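Long-range contact in GP37 (Pseudomonas phage phikz, PDB 5FT0), which probably inhibits the host ribonuclease RNase E, and with it the RNA degradosome, during bacteriophage infection: residues R206-S212 and F225-R231. Numbering follows the deposited sequence.
Sequences RTEVYFS and FTIKIVR
Phe-211 and Ile-229 meet diagonally on one face of a two-stranded antiparallel pairing, with Phe-211 CE1 3.6 Å from Ile-229 CD1. The ring is placed by a CG that stands anti to the carbonyl carbon (chi1 -53°), and its edge also passes Ile-227 O.

On the other face, Lys-228 runs alongside Tyr-210. Its CG sits over the ring in a CH-pi contact, 4.0 Å from the centroid and offset toward the rim. The chain stays extended through CD, which reaches the hydroxyl end, then turns at chi3 (75°) before NZ forms a salt bridge with Glu-129. Tyr-210 OH donates to Glu-208 OE1 (2.7 Å) from one side of the carboxylate plane; from the other, Arg-206 NE makes a nearly straight salt-bridge hydrogen bond to Glu-208 OE2 (2.7 Å). Farther along, Ser-212 OG donates to Thr-226 OG1, which also bonds Val-134 O.

Six backbone hydrogen bonds join Thr-207/Arg-231, Val-209/Ile-229 and Phe-211/Ile-227. This is the ladder of a beta hairpin, strands 206-217 and 220-232, within a seven-stranded antiparallel sheet: the Val-209, Phe-211, Ile-227 and Ile-229 side is largely apolar, the last three packing on helix 158-187, and the other side is mostly polar.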
loop_
_atom_site.group_PDB
_atom_site.type_symbol
_atom_site.label_atom_id
_atom_site.label_comp_id
_atom_site.label_asym_id
_atom_site.label_seq_id
_atom_site.Cartn_x
_atom_site.Cartn_y
_atom_site.Cartn_z
ATOM N N ARG A 206 -6.468 15.072 -17.149
ATOM C CA ARG A 206 -5.292 15.650 -16.505
ATOM C C ARG A 206 -4.284 16.083 -17.559
ATOM O O ARG A 206 -4.353 15.672 -18.721
ATOM C CB ARG A 206 -4.636 14.655 -15.541
ATOM C CG ARG A 206 -3.966 13.494 -16.255
ATOM C CD ARG A 206 -3.709 12.319 -15.327
ATOM N NE ARG A 206 -2.901 11.299 -15.984
ATOM C CZ ARG A 206 -3.385 10.368 -16.800
ATOM N NH1 ARG A 206 -4.683 10.319 -17.059
ATOM N NH2 ARG A 206 -2.568 9.483 -17.354
ATOM N N THR A 207 -3.335 16.912 -17.124
ATOM C CA THR A 207 -2.173 17.292 -17.916
ATOM C C THR A 207 -0.918 16.851 -17.176
ATOM O O THR A 207 -0.780 17.110 -15.976
ATOM C CB THR A 207 -2.125 18.803 -18.163
ATOM O OG1 THR A 207 -3.306 19.220 -18.858
ATOM C CG2 THR A 207 -0.895 19.169 -18.991
ATOM N N GLU A 208 -0.009 16.190 -17.888
ATOM C CA GLU A 208 1.263 15.756 -17.328
ATOM C C GLU A 208 2.398 16.393 -18.115
ATOM O O GLU A 208 2.441 16.295 -19.346
ATOM C CB GLU A 208 1.386 14.227 -17.350
ATOM C CG GLU A 208 0.340 13.518 -16.501
ATOM C CD GLU A 208 0.474 12.007 -16.536
ATOM O OE1 GLU A 208 1.278 11.494 -17.345
ATOM O OE2 GLU A 208 -0.223 11.330 -15.750
ATOM N N VAL A 209 3.311 17.050 -17.406
ATOM C CA VAL A 209 4.492 17.660 -18.004
ATOM C C VAL A 209 5.715 16.941 -17.454
ATOM O O VAL A 209 5.887 16.834 -16.232
ATOM C CB VAL A 209 4.561 19.170 -17.726
ATOM C CG1 VAL A 209 5.756 19.779 -18.435
ATOM C CG2 VAL A 209 3.274 19.851 -18.167
ATOM N N TYR A 210 6.560 16.445 -18.349
ATOM C CA TYR A 210 7.758 15.705 -17.982
ATOM C C TYR A 210 8.987 16.554 -18.260
ATOM O O TYR A 210 9.157 17.065 -19.372
ATOM C CB TYR A 210 7.843 14.385 -18.755
ATOM C CG TYR A 210 6.780 13.381 -18.372
ATOM C CD1 TYR A 210 5.473 13.514 -18.824
ATOM C CD2 TYR A 210 7.087 12.290 -17.567
ATOM C CE1 TYR A 210 4.497 12.599 -18.476
ATOM C CE2 TYR A 210 6.119 11.367 -17.216
ATOM C CZ TYR A 210 4.824 11.527 -17.674
ATOM O OH TYR A 210 3.855 10.612 -17.329
ATOM N N PHE A 211 9.838 16.702 -17.250
ATOM C CA PHE A 211 11.120 17.388 -17.375
ATOM C C PHE A 211 12.218 16.346 -17.204
ATOM O O PHE A 211 12.454 15.867 -16.090
ATOM C CB PHE A 211 11.260 18.501 -16.335
ATOM C CG PHE A 211 10.121 19.485 -16.333
ATOM C CD1 PHE A 211 8.975 19.242 -15.592
ATOM C CD2 PHE A 211 10.202 20.659 -17.064
ATOM C CE1 PHE A 211 7.932 20.148 -15.587
ATOM C CE2 PHE A 211 9.162 21.566 -17.061
ATOM C CZ PHE A 211 8.026 21.311 -16.322
ATOM N N SER A 212 12.886 15.998 -18.299
ATOM C CA SER A 212 13.913 14.968 -18.284
ATOM C C SER A 212 15.295 15.583 -18.467
ATOM O O SER A 212 15.449 16.637 -19.090
ATOM C CB SER A 212 13.655 13.921 -19.368
ATOM O OG SER A 212 12.497 13.170 -19.060
ATOM N N PHE A 225 17.361 11.584 -15.072
ATOM C CA PHE A 225 16.444 12.033 -14.035
ATOM C C PHE A 225 15.259 12.720 -14.696
ATOM O O PHE A 225 15.434 13.529 -15.611
ATOM C CB PHE A 225 17.126 12.988 -13.045
ATOM C CG PHE A 225 16.417 13.099 -11.719
ATOM C CD1 PHE A 225 15.254 13.842 -11.592
ATOM C CD2 PHE A 225 16.922 12.461 -10.600
ATOM C CE1 PHE A 225 14.606 13.939 -10.373
ATOM C CE2 PHE A 225 16.281 12.558 -9.376
ATOM C CZ PHE A 225 15.122 13.296 -9.265
ATOM N N THR A 226 14.058 12.391 -14.230
ATOM C CA THR A 226 12.834 13.001 -14.727
ATOM C C THR A 226 12.014 13.517 -13.554
ATOM O O THR A 226 11.945 12.874 -12.502
ATOM C CB THR A 226 12.002 12.003 -15.558
ATOM O OG1 THR A 226 12.720 11.648 -16.749
ATOM C CG2 THR A 226 10.661 12.605 -15.953
ATOM N N ILE A 227 11.418 14.692 -13.732
ATOM C CA ILE A 227 10.431 15.232 -12.809
ATOM C C ILE A 227 9.107 15.318 -13.549
ATOM O O ILE A 227 9.036 15.909 -14.633
ATOM C CB ILE A 227 10.844 16.614 -12.271
ATOM C CG1 ILE A 227 12.181 16.523 -11.535
ATOM C CG2 ILE A 227 9.764 17.169 -11.359
ATOM C CD1 ILE A 227 12.639 17.837 -10.952
ATOM N N LYS A 228 8.067 14.720 -12.977
ATOM C CA LYS A 228 6.729 14.760 -13.549
ATOM C C LYS A 228 5.845 15.648 -12.690
ATOM O O LYS A 228 5.834 15.517 -11.461
ATOM C CB LYS A 228 6.116 13.362 -13.651
ATOM C CG LYS A 228 4.707 13.371 -14.243
ATOM C CD LYS A 228 4.114 11.974 -14.355
ATOM C CE LYS A 228 3.681 11.438 -13.009
ATOM N NZ LYS A 228 3.032 10.103 -13.137
ATOM N N ILE A 229 5.116 16.553 -13.335
ATOM C CA ILE A 229 4.154 17.420 -12.670
ATOM C C ILE A 229 2.792 17.179 -13.304
ATOM O O ILE A 229 2.675 17.127 -14.535
ATOM C CB ILE A 229 4.561 18.900 -12.770
ATOM C CG1 ILE A 229 5.963 19.093 -12.192
ATOM C CG2 ILE A 229 3.560 19.779 -12.032
ATOM C CD1 ILE A 229 6.496 20.492 -12.343
ATOM N N VAL A 230 1.770 17.022 -12.468
ATOM C CA VAL A 230 0.427 16.680 -12.917
ATOM C C VAL A 230 -0.521 17.805 -12.530
ATOM O O VAL A 230 -0.554 18.224 -11.367
ATOM C CB VAL A 230 -0.054 15.345 -12.320
ATOM C CG1 VAL A 230 -1.422 14.972 -12.883
ATOM C CG2 VAL A 230 0.961 14.245 -12.589
ATOM N N ARG A 231 -1.283 18.292 -13.503
ATOM C CA ARG A 231 -2.431 19.150 -13.251
ATOM C C ARG A 231 -3.691 18.368 -13.582
ATOM O O ARG A 231 -3.805 17.806 -14.676
ATOM C CB ARG A 231 -2.379 20.429 -14.086
ATOM C CG ARG A 231 -3.524 21.387 -13.784
ATOM C CD ARG A 231 -3.806 22.289 -14.969
ATOM N NE ARG A 231 -4.591 23.463 -14.596
ATOM C CZ ARG A 231 -5.907 23.570 -14.756
ATOM N NH1 ARG A 231 -6.599 22.569 -15.285
ATOM N NH2 ARG A 231 -6.531 24.680 -14.387
#